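Local coordinates for stringent starvation protein A homolog (Haemophilus influenzae, PDB 3LYK), which probably associates with the RNA polymerase holoenzyme, but not with the core enzyme, and has the fold of the glutathione S-transferase superfamily, at residues I23-E27 / K28-Y32; A35-L39 / Q40-E44; L63-N67 / S68-M72; E148-L152 / V153-V157; A158-L161 / W162-H166. All blocks are in the same frame, centred on the assembly; numbering follows the deposited sequence.

Overall arrangement
The contacts follow one another along the chain without overlapping. Contacts 1, 2 and 3 belong to the thioredoxin-like N-terminal part and use or adjoin strands of its mixed sheet; contacts 1 and 2 share strand 30-36, their centres about 22 Å apart. In the helical C-terminal part, contact 4 covers the loop and start of helix 152-165, contact 5 its later turns. Helix 16-27 joins the parts: V24 of contact 1 packs on M72 of contact 3 and on L152 and C155 of contact 4, while I23 touches P159 of contact 5. Contact 2 stands apart at the surface. The two parts therefore pack directly on one another, as in glutathione S-transferases.

Contact 1: residues I23-E27 / K28-Y32; sequences IVLAE and KGVLY
L25 reaches past the end of helix 16-27 to Y32 and V30, and here the turn is tightly packed. One methyl, L25 CD1, stands over the face of the Y32 ring, 3.8 Å from its centroid and 8° off the ring normal, a CH-pi contact. L25 CB comes close to the same ring at Y32 CE2, 3.8 Å away. The second methyl, L25 CD2, meets V30 CG1 at 3.9 Å. Y32 presents its face because its CG lies between the backbone N and the carbonyl carbon (chi1 65°), which swings the ring back toward the helix. M7 of strand 3-11 packs on both L25 and V30.

Backbone bonds frame the turn. K28 N to V24 O, 3.1 Å, is the last ordinary helical bond; V30 N to L25 O, also 3.1 Å, is nearly straight at 169°. The looser, partly exposed side holds A26, G29 and the carboxylate of E27. There G29 N approaches A26 O from well above the carbonyl plane, at 3.1 Å, and E27 turns to R189 and S191. K28 likewise leads away, to D76 and the carbonyls of F79 and P82. The bonds of V30 N and G29 N, with positive phi at G29, make a Schellman motif, which ends the helix of the beta-alpha-beta unit that opens the thioredoxin-like fold.

Contact 2: residues A35-L39 / Q40-E44; sequences AEVDL and QALPE
D38 and A41 close a type I beta turn at the surface, just after strand 30-36 in the thioredoxin-like half, with A41 N bonded to D38 O at 3.1 Å. The D38 side chain adds an Asx turn inside it. Its CB only carries the carboxylate forward: CG is anti to the backbone N (chi1 -176°) and beside the carbonyl carbon, 4.1 Å from Q40 N. At the tip OD1 is turned away from the turn backbone, whereas OD2 takes the hydrogen bond of Q40 N at 2.9 Å, met nearly in line with its C-O bond. D38 OD2 also lies 3.6 Å from Q40 CB, with the A41 methyl farther off. One aspartate thus grips the turn twice, through its main-chain and its side-chain oxygen.

Farther from the tip of the turn the two arms meet through carbon. The V37 and L42 side chains meet at a slant, V37 CG2 4.1 Å from L42 CD2, and V37 CB lies 4.0 Å from CD of P43, the N-cap residue of helix 44-49. V37 also packs on F10 and V55, so this is the inner side of an otherwise exposed loop. A water spans the arms, accepting from D38 N at 2.7 Å and donating to A41 O at 2.8 Å.

Contact 3: residues L63-N67 / S68-M72; sequences LVLFN and SRIIM
Two torsions bring the N67 amide to the first turn of helix 68-78: CG anti to the backbone N (chi1 -176°) and an amide turned by chi2 of -78°, which together set OD1 before the helix end. There OD1 accepts from I70 N at 3.0 Å, in the plane of the amide carbonyl and at 160°, the capping bond of an N-cap asparagine. The backbone carbonyl of the same residue receives I71 N, with N67 O and I71 N 3.0 Å apart. OD1 also lies over one face of the R69 guanidinium, 4.0 Å from R69 NE, because the arginine chain bends back at chi3.

Behind the cap, strand 63-66 packs on the helix. L65 CB touches I71 CG1 at 3.7 Å, and L65 CD2 lies at a looser 4.4 Å from I70 CG2. N67 also packs on L100 of the second subunit, and S68 OG bonds to Q20. In many glutathione S-transferases a Glu/Gln-Ser pair here binds glutathione; N67-S68, with N67 at positive phi, sits at the equivalent position, which does not show that it binds glutathione. Chemically, the helix N-terminus and the nearby guanidinium would probably polarise the amide C=O toward OD1.

Contact 4: residues E148-L152 / V153-V157; sequences EEFGL and VDCYV
F150 and D154 run antiparallel alongside each other, with ring and carboxylate planes only 16° apart. The ring presents CE1 to D154 CB at a close 3.4 Å. C155 SG stands obliquely to the same ring, 4.9 Å from its centroid and 55° off the normal, a cysteine sulfur-aromatic contact. F150 can reach both because its CG is anti to the backbone N (chi1 -180°), which carries the ring toward the first turn of helix 152-165.

The carboxylate of D154 also turns to the backbone: OD2 accepts from G151 N at 2.9 Å on its anti lone pair, the side away from OD1. OD1 is held by Y182 OH and F145 N, so both oxygens fix the carboxylate's rotation. An acid reaching back to the backbone N three residues earlier recalls one half of the N-capping box known at the start of this helix in the GST superfamily, and F150 with C155 resembles the hydrophobic staple beside it; G151 has no side chain to supply the return half.

C155 N then bonds to G151 O at 3.3 Å, in the carbonyl plane. The next residue, Y156, sets its ring edge toward L152 O, with Y156 CD1 3.4 Å from that oxygen. The bond from Y156 N to L152 O is weak. The L152 side chain packs on V24 of helix 16-27 and M99 of helix 89-115.

Contact 5: residues A158-L161 / W162-H166; sequences APLL and WKLKH
L160 and L164 run alongside each other in the same direction, one helical turn apart. L160 CG, anti to the backbone N (chi1 174°), turns its methyl to L164, with L160 CD2 and L164 CD1 3.8 Å apart. L161 CD2 approaches L164 CD1 more loosely, at 4.3 Å, so L164 completes a small apolar patch.

Backbone bonds hold the turn: W162 N to A158 O (2.9 Å), K163 N to P159 O, L164 N to L160 O, and K165 N to L161 O (2.8 Å), the last almost straight at 175°. P159 has no N-H to give, and the helix is kinked there.

At the C-terminal end a polar and an aromatic contact combine. H166 ND1 donates to W162 O at 2.7 Å, with the oxygen in the imidazole plane, while H166 N reaches the same oxygen from the opposite face of the carbonyl. This places H166 CE1 over the W162 indole, offset toward its rim.

Around these turns, L164 faces helices 118-134 and 89-115 through L132 and L110, and K163 NZ forms a salt bridge with E114 and a hydrogen bond to the carbonyl of D14. The W162 ring meets F187 and F192 edge-to-face, and P159 packs on I23 of helix 16-27, against the thioredoxin-like half.

Contact 1: residues I23-E27 / K28-Y32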
# COMPACT_ATOMS: atom_id res chain seq x y z
N ILE B 23 7.23 -10.89 12.59
CA ILE B 23 7.02 -10.21 13.87
C ILE B 23 5.52 -10.12 14.16
O ILE B 23 5.06 -10.39 15.28
CB ILE B 23 7.62 -8.82 13.83
CG1 ILE B 23 9.13 -8.93 13.71
CG2 ILE B 23 7.19 -8.02 15.08
CD1 ILE B 23 9.80 -7.56 13.45
N VAL B 24 4.74 -9.79 13.14
CA VAL B 24 3.26 -9.68 13.36
C VAL B 24 2.64 -11.02 13.70
O VAL B 24 1.82 -11.11 14.63
CB VAL B 24 2.55 -8.99 12.16
CG1 VAL B 24 1.05 -9.01 12.34
CG2 VAL B 24 3.12 -7.51 12.05
N LEU B 25 3.04 -12.08 13.00
CA LEU B 25 2.55 -13.43 13.34
C LEU B 25 2.85 -13.82 14.80
O LEU B 25 1.97 -14.38 15.46
CB LEU B 25 3.11 -14.50 12.39
CG LEU B 25 2.56 -14.48 10.96
CD1 LEU B 25 3.50 -15.17 9.94
CD2 LEU B 25 1.17 -15.12 10.90
N ALA B 26 4.03 -13.44 15.31
CA ALA B 26 4.44 -13.78 16.66
C ALA B 26 3.72 -12.89 17.67
O ALA B 26 3.31 -13.39 18.71
CB ALA B 26 5.97 -13.68 16.81
N GLU B 27 3.54 -11.60 17.37
CA GLU B 27 2.75 -10.75 18.24
C GLU B 27 1.36 -11.32 18.47
O GLU B 27 0.86 -11.29 19.58
CB GLU B 27 2.57 -9.35 17.66
CG GLU B 27 3.70 -8.38 17.90
CD GLU B 27 3.84 -7.98 19.40
OE1 GLU B 27 2.80 -7.71 20.06
OE2 GLU B 27 4.99 -7.89 19.89
N LYS B 28 0.74 -11.81 17.41
CA LYS B 28 -0.62 -12.33 17.47
C LYS B 28 -0.71 -13.75 18.04
O LYS B 28 -1.83 -14.25 18.28
CB LYS B 28 -1.28 -12.30 16.07
CG LYS B 28 -1.28 -10.93 15.38
CD LYS B 28 -2.11 -9.94 16.16
CE LYS B 28 -2.26 -8.58 15.39
NZ LYS B 28 -3.28 -7.76 16.13
N GLY B 29 0.45 -14.42 18.21
CA GLY B 29 0.53 -15.78 18.76
C GLY B 29 -0.00 -16.84 17.83
O GLY B 29 -0.51 -17.86 18.27
N VAL B 30 0.12 -16.61 16.53
CA VAL B 30 -0.47 -17.47 15.53
C VAL B 30 0.58 -18.53 15.14
O VAL B 30 1.73 -18.19 14.78
CB VAL B 30 -0.83 -16.61 14.25
CG1 VAL B 30 -1.05 -17.47 13.04
CG2 VAL B 30 -2.04 -15.72 14.52
N LEU B 31 0.20 -19.81 15.22
CA LEU B 31 1.07 -20.89 14.76
C LEU B 31 0.97 -21.05 13.26
O LEU B 31 -0.10 -20.97 12.68
CB LEU B 31 0.74 -22.22 15.46
CG LEU B 31 0.82 -22.26 17.00
CD1 LEU B 31 0.44 -23.72 17.40
CD2 LEU B 31 2.19 -21.84 17.62
N TYR B 32 2.10 -21.27 12.62
CA TYR B 32 2.09 -21.37 11.19
C TYR B 32 3.31 -22.20 10.79
O TYR B 32 4.27 -22.27 11.55
CB TYR B 32 2.19 -19.96 10.58
CG TYR B 32 3.48 -19.23 10.87
CD1 TYR B 32 4.53 -19.24 9.94
CD2 TYR B 32 3.66 -18.53 12.06
CE1 TYR B 32 5.75 -18.56 10.19
CE2 TYR B 32 4.86 -17.85 12.33
CZ TYR B 32 5.90 -17.87 11.39
OH TYR B 32 7.07 -17.17 11.62

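Contact 2: residues A35-L39 / Q40-E44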
# COMPACT_ATOMS: atom_id res chain seq x y z
N ALA B 35 7.87 -21.92 5.26
CA ALA B 35 8.46 -22.64 4.12
C ALA B 35 9.51 -21.73 3.54
O ALA B 35 9.18 -20.72 2.89
CB ALA B 35 7.41 -23.04 3.08
N GLU B 36 10.77 -22.08 3.81
CA GLU B 36 11.89 -21.25 3.41
C GLU B 36 12.02 -21.30 1.89
O GLU B 36 11.82 -22.34 1.29
CB GLU B 36 13.21 -21.73 4.07
CG GLU B 36 14.37 -20.81 3.74
CD GLU B 36 14.26 -19.44 4.43
OE1 GLU B 36 13.47 -19.30 5.40
OE2 GLU B 36 14.98 -18.50 4.02
N VAL B 37 12.32 -20.18 1.26
CA VAL B 37 12.47 -20.19 -0.18
C VAL B 37 13.74 -19.46 -0.56
O VAL B 37 14.09 -18.42 0.01
CB VAL B 37 11.26 -19.58 -0.98
CG1 VAL B 37 9.90 -19.79 -0.31
CG2 VAL B 37 11.48 -18.15 -1.34
N ASP B 38 14.41 -20.03 -1.54
CA ASP B 38 15.59 -19.44 -2.17
C ASP B 38 15.09 -18.60 -3.32
O ASP B 38 14.37 -19.09 -4.19
CB ASP B 38 16.44 -20.61 -2.67
CG ASP B 38 17.76 -20.18 -3.28
OD1 ASP B 38 18.80 -20.65 -2.78
OD2 ASP B 38 17.76 -19.42 -4.25
N LEU B 39 15.46 -17.33 -3.34
CA LEU B 39 14.99 -16.40 -4.38
C LEU B 39 15.37 -16.75 -5.82
O LEU B 39 14.65 -16.38 -6.73
CB LEU B 39 15.35 -14.94 -4.02
CG LEU B 39 14.77 -14.58 -2.62
CD1 LEU B 39 15.42 -13.35 -1.98
CD2 LEU B 39 13.27 -14.42 -2.67
N GLN B 40 16.46 -17.49 -6.03
CA GLN B 40 16.84 -17.89 -7.40
C GLN B 40 16.19 -19.19 -7.84
O GLN B 40 16.20 -19.53 -9.00
CB GLN B 40 18.35 -18.06 -7.50
CG GLN B 40 19.11 -17.02 -6.73
CD GLN B 40 18.67 -15.63 -7.10
OE1 GLN B 40 18.60 -14.74 -6.25
NE2 GLN B 40 18.34 -15.44 -8.37
N ALA B 41 15.62 -19.91 -6.88
CA ALA B 41 15.10 -21.28 -7.10
C ALA B 41 13.76 -21.50 -6.40
O ALA B 41 13.64 -22.31 -5.47
CB ALA B 41 16.13 -22.35 -6.67
N LEU B 42 12.73 -20.79 -6.88
CA LEU B 42 11.44 -20.72 -6.20
C LEU B 42 10.78 -22.06 -6.28
O LEU B 42 10.90 -22.71 -7.29
CB LEU B 42 10.54 -19.65 -6.88
CG LEU B 42 11.15 -18.25 -6.84
CD1 LEU B 42 10.33 -17.25 -7.72
CD2 LEU B 42 11.26 -17.76 -5.38
N PRO B 43 10.07 -22.48 -5.23
CA PRO B 43 9.39 -23.77 -5.34
C PRO B 43 8.15 -23.69 -6.25
O PRO B 43 7.48 -22.61 -6.30
CB PRO B 43 8.99 -24.11 -3.89
CG PRO B 43 8.85 -22.76 -3.20
CD PRO B 43 9.80 -21.79 -3.95
N GLU B 44 7.87 -24.79 -6.97
CA GLU B 44 6.71 -24.83 -7.89
C GLU B 44 5.39 -24.66 -7.13
O GLU B 44 4.49 -24.08 -7.65
CB GLU B 44 6.66 -26.10 -8.72
CG GLU B 44 7.64 -26.08 -9.90
CD GLU B 44 7.89 -27.47 -10.48
OE1 GLU B 44 7.82 -28.46 -9.71
OE2 GLU B 44 8.16 -27.57 -11.70
O HOH W 1 13.35 -22.27 -2.66

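Contact 3: residues L63-N67 / S68-M72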
# COMPACT_ATOMS: atom_id res chain seq x y z
N LEU B 63 -7.18 -19.20 0.95
CA LEU B 63 -6.78 -17.80 0.80
C LEU B 63 -5.29 -17.70 0.51
O LEU B 63 -4.48 -18.29 1.25
CB LEU B 63 -7.13 -17.01 2.08
CG LEU B 63 -6.71 -15.54 2.16
CD1 LEU B 63 -7.46 -14.63 1.16
CD2 LEU B 63 -6.85 -15.02 3.59
N VAL B 64 -4.93 -16.95 -0.52
CA VAL B 64 -3.52 -16.66 -0.81
C VAL B 64 -3.24 -15.16 -0.75
O VAL B 64 -3.79 -14.39 -1.54
CB VAL B 64 -3.06 -17.25 -2.20
CG1 VAL B 64 -1.62 -16.80 -2.55
CG2 VAL B 64 -3.22 -18.78 -2.23
N LEU B 65 -2.38 -14.72 0.17
CA LEU B 65 -2.01 -13.30 0.20
C LEU B 65 -0.53 -13.07 -0.07
O LEU B 65 0.30 -13.86 0.37
CB LEU B 65 -2.34 -12.70 1.59
CG LEU B 65 -3.82 -12.64 1.98
CD1 LEU B 65 -3.97 -11.98 3.35
CD2 LEU B 65 -4.63 -11.85 0.91
N PHE B 66 -0.18 -11.97 -0.74
CA PHE B 66 1.21 -11.53 -0.82
C PHE B 66 1.16 -10.04 -0.65
O PHE B 66 0.06 -9.46 -0.57
CB PHE B 66 1.88 -11.94 -2.14
CG PHE B 66 1.05 -11.65 -3.36
CD1 PHE B 66 1.18 -10.43 -4.02
CD2 PHE B 66 0.11 -12.57 -3.80
CE1 PHE B 66 0.40 -10.15 -5.15
CE2 PHE B 66 -0.68 -12.30 -4.94
CZ PHE B 66 -0.53 -11.09 -5.60
N ASN B 67 2.34 -9.42 -0.63
CA ASN B 67 2.52 -8.05 -0.14
C ASN B 67 2.40 -7.97 1.38
O ASN B 67 1.35 -8.25 1.96
CB ASN B 67 1.58 -7.03 -0.82
CG ASN B 67 1.84 -5.62 -0.37
OD1 ASN B 67 1.42 -5.22 0.72
ND2 ASN B 67 2.55 -4.84 -1.19
N SER B 68 3.49 -7.53 2.01
CA SER B 68 3.57 -7.63 3.46
C SER B 68 2.60 -6.65 4.13
O SER B 68 2.03 -6.97 5.15
CB SER B 68 5.00 -7.44 3.95
OG SER B 68 5.42 -6.13 3.71
N ARG B 69 2.39 -5.47 3.53
CA ARG B 69 1.41 -4.51 4.13
C ARG B 69 -0.01 -5.12 4.14
O ARG B 69 -0.72 -5.05 5.12
CB ARG B 69 1.47 -3.14 3.40
CG ARG B 69 0.25 -2.25 3.61
CD ARG B 69 0.26 -1.04 2.59
NE ARG B 69 0.23 -1.47 1.18
CZ ARG B 69 -0.88 -1.75 0.48
NH1 ARG B 69 -2.07 -1.69 1.05
NH2 ARG B 69 -0.80 -2.11 -0.79
N ILE B 70 -0.41 -5.75 3.06
CA ILE B 70 -1.72 -6.37 3.00
C ILE B 70 -1.81 -7.52 3.99
O ILE B 70 -2.84 -7.71 4.67
CB ILE B 70 -2.02 -6.88 1.59
CG1 ILE B 70 -2.16 -5.67 0.64
CG2 ILE B 70 -3.32 -7.72 1.56
CD1 ILE B 70 -2.57 -6.05 -0.75
N ILE B 71 -0.76 -8.33 4.04
CA ILE B 71 -0.71 -9.41 5.04
C ILE B 71 -0.83 -8.92 6.49
O ILE B 71 -1.61 -9.46 7.29
CB ILE B 71 0.57 -10.28 4.84
CG1 ILE B 71 0.37 -11.15 3.59
CG2 ILE B 71 0.86 -11.17 6.11
CD1 ILE B 71 1.69 -11.78 3.08
N MSE B 72 -0.06 -7.90 6.82
CA MSE B 72 -0.04 -7.39 8.19
C MSE B 72 -1.36 -6.80 8.62
O MSE B 72 -1.80 -7.01 9.76
CB MSE B 72 1.10 -6.37 8.39
CG MSE B 72 2.50 -7.07 8.33
SE MSE B 72 3.87 -5.72 8.74
CE MSE B 72 3.93 -5.05 6.97

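Contact 4: residues E148-L152 / V153-V157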
# COMPACT_ATOMS: atom_id res chain seq x y z
N GLU B 148 2.84 5.63 21.53
CA GLU B 148 2.92 5.25 22.94
C GLU B 148 3.07 3.74 23.10
O GLU B 148 3.69 3.30 24.07
CB GLU B 148 1.64 5.67 23.68
CG GLU B 148 1.42 7.17 23.73
CD GLU B 148 2.42 7.90 24.64
OE1 GLU B 148 3.09 7.22 25.47
OE2 GLU B 148 2.54 9.14 24.52
N GLU B 149 2.46 2.97 22.18
CA GLU B 149 2.48 1.50 22.26
C GLU B 149 3.12 0.91 21.01
O GLU B 149 3.12 1.53 19.96
CB GLU B 149 1.06 0.93 22.36
CG GLU B 149 0.24 1.37 23.60
CD GLU B 149 0.76 0.72 24.87
OE1 GLU B 149 0.87 -0.54 24.92
OE2 GLU B 149 1.10 1.46 25.81
N PHE B 150 3.62 -0.32 21.12
CA PHE B 150 4.27 -1.00 20.02
C PHE B 150 3.23 -1.27 18.93
O PHE B 150 2.12 -1.70 19.25
CB PHE B 150 4.82 -2.34 20.51
CG PHE B 150 5.53 -3.14 19.45
CD1 PHE B 150 6.85 -2.89 19.14
CD2 PHE B 150 4.87 -4.16 18.78
CE1 PHE B 150 7.53 -3.65 18.19
CE2 PHE B 150 5.53 -4.92 17.81
CZ PHE B 150 6.87 -4.66 17.52
N GLY B 151 3.59 -1.07 17.66
CA GLY B 151 2.61 -1.30 16.59
C GLY B 151 3.27 -1.58 15.27
O GLY B 151 4.51 -1.76 15.22
N LEU B 152 2.46 -1.56 14.20
CA LEU B 152 2.95 -1.85 12.85
C LEU B 152 4.09 -0.95 12.39
O LEU B 152 4.93 -1.40 11.63
CB LEU B 152 1.81 -1.86 11.81
CG LEU B 152 0.71 -2.92 11.97
CD1 LEU B 152 -0.31 -2.86 10.77
CD2 LEU B 152 1.28 -4.35 12.12
N VAL B 153 4.11 0.32 12.80
CA VAL B 153 5.24 1.20 12.42
C VAL B 153 6.59 0.63 12.95
O VAL B 153 7.61 0.60 12.25
CB VAL B 153 5.04 2.65 12.94
CG1 VAL B 153 6.21 3.56 12.55
CG2 VAL B 153 3.67 3.25 12.40
N ASP B 154 6.57 0.13 14.18
CA ASP B 154 7.75 -0.52 14.77
C ASP B 154 8.12 -1.80 14.01
O ASP B 154 9.31 -2.13 13.91
CB ASP B 154 7.49 -0.80 16.25
CG ASP B 154 7.11 0.45 17.00
OD1 ASP B 154 7.99 1.33 17.16
OD2 ASP B 154 5.91 0.60 17.35
N CYS B 155 7.13 -2.48 13.43
CA CYS B 155 7.39 -3.62 12.57
C CYS B 155 8.09 -3.20 11.28
O CYS B 155 8.66 -4.05 10.60
CB CYS B 155 6.11 -4.41 12.27
SG CYS B 155 5.37 -5.05 13.80
N TYR B 156 8.05 -1.91 10.94
CA TYR B 156 8.85 -1.42 9.81
C TYR B 156 10.24 -0.96 10.30
O TYR B 156 11.22 -1.18 9.62
CB TYR B 156 8.17 -0.22 9.07
CG TYR B 156 7.13 -0.62 8.03
CD1 TYR B 156 5.92 -1.20 8.42
CD2 TYR B 156 7.36 -0.42 6.66
CE1 TYR B 156 4.97 -1.59 7.49
CE2 TYR B 156 6.38 -0.81 5.70
CZ TYR B 156 5.20 -1.39 6.13
OH TYR B 156 4.22 -1.79 5.26
N VAL B 157 10.30 -0.27 11.43
CA VAL B 157 11.57 0.28 11.89
C VAL B 157 12.52 -0.82 12.45
O VAL B 157 13.70 -0.86 12.07
CB VAL B 157 11.35 1.45 12.91
CG1 VAL B 157 12.67 2.02 13.37
CG2 VAL B 157 10.49 2.60 12.25

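Contact 5: residues A158-L161 / W162-H166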
# COMPACT_ATOMS: atom_id res chain seq x y z
N ALA B 158 12.01 -1.70 13.32
CA ALA B 158 12.87 -2.72 13.96
C ALA B 158 13.66 -3.64 12.99
O ALA B 158 14.83 -3.83 13.19
CB ALA B 158 12.10 -3.55 15.04
N PRO B 159 13.01 -4.17 11.91
CA PRO B 159 13.77 -4.99 10.99
C PRO B 159 14.91 -4.20 10.35
O PRO B 159 15.94 -4.78 9.99
CB PRO B 159 12.73 -5.38 9.93
CG PRO B 159 11.48 -5.48 10.72
CD PRO B 159 11.57 -4.25 11.61
N LEU B 160 14.70 -2.90 10.17
CA LEU B 160 15.71 -2.06 9.52
C LEU B 160 16.91 -1.81 10.45
O LEU B 160 18.05 -1.88 10.00
CB LEU B 160 15.10 -0.72 9.08
CG LEU B 160 16.13 0.26 8.53
CD1 LEU B 160 15.59 0.94 7.31
CD2 LEU B 160 16.45 1.28 9.62
N LEU B 161 16.64 -1.52 11.72
CA LEU B 161 17.68 -1.35 12.73
C LEU B 161 18.46 -2.67 12.98
O LEU B 161 19.67 -2.65 13.13
CB LEU B 161 17.07 -0.83 14.01
CG LEU B 161 16.50 0.58 13.85
CD1 LEU B 161 15.84 1.01 15.13
CD2 LEU B 161 17.60 1.65 13.47
N TRP B 162 17.74 -3.79 12.97
CA TRP B 162 18.31 -5.08 13.07
C TRP B 162 19.32 -5.32 11.95
O TRP B 162 20.44 -5.77 12.22
CB TRP B 162 17.22 -6.13 13.01
CG TRP B 162 17.72 -7.54 13.19
CD1 TRP B 162 17.72 -8.55 12.23
CD2 TRP B 162 18.22 -8.13 14.40
NE1 TRP B 162 18.18 -9.72 12.80
CE2 TRP B 162 18.51 -9.49 14.11
CE3 TRP B 162 18.49 -7.63 15.68
CZ2 TRP B 162 19.06 -10.38 15.08
CZ3 TRP B 162 19.02 -8.52 16.65
CH2 TRP B 162 19.29 -9.88 16.33
N LYS B 163 18.95 -4.99 10.71
CA LYS B 163 19.88 -5.16 9.61
C LYS B 163 21.07 -4.23 9.71
O LYS B 163 22.20 -4.67 9.42
CB LYS B 163 19.21 -5.03 8.25
CG LYS B 163 18.47 -6.31 7.87
CD LYS B 163 17.87 -6.19 6.49
CE LYS B 163 17.16 -7.44 6.08
NZ LYS B 163 18.12 -8.47 5.59
N LEU B 164 20.84 -2.98 10.11
CA LEU B 164 21.93 -2.02 10.25
C LEU B 164 22.91 -2.50 11.34
O LEU B 164 24.12 -2.50 11.10
CB LEU B 164 21.42 -0.62 10.62
CG LEU B 164 20.71 0.16 9.50
CD1 LEU B 164 20.24 1.48 10.04
CD2 LEU B 164 21.65 0.33 8.30
N LYS B 165 22.40 -2.89 12.51
CA LYS B 165 23.27 -3.47 13.54
C LYS B 165 24.21 -4.55 12.94
O LYS B 165 25.41 -4.50 13.17
CB LYS B 165 22.48 -4.02 14.74
CG LYS B 165 23.36 -4.37 15.97
CD LYS B 165 22.52 -4.81 17.19
CE LYS B 165 23.41 -5.09 18.42
NZ LYS B 165 24.22 -6.35 18.24
N HIS B 166 23.67 -5.47 12.15
CA HIS B 166 24.46 -6.57 11.61
C HIS B 166 25.30 -6.22 10.40
O HIS B 166 26.02 -7.06 9.89
CB HIS B 166 23.58 -7.82 11.37
CG HIS B 166 23.04 -8.36 12.65
ND1 HIS B 166 21.96 -7.79 13.30
CD2 HIS B 166 23.53 -9.31 13.48
CE1 HIS B 166 21.77 -8.41 14.45
NE2 HIS B 166 22.69 -9.35 14.58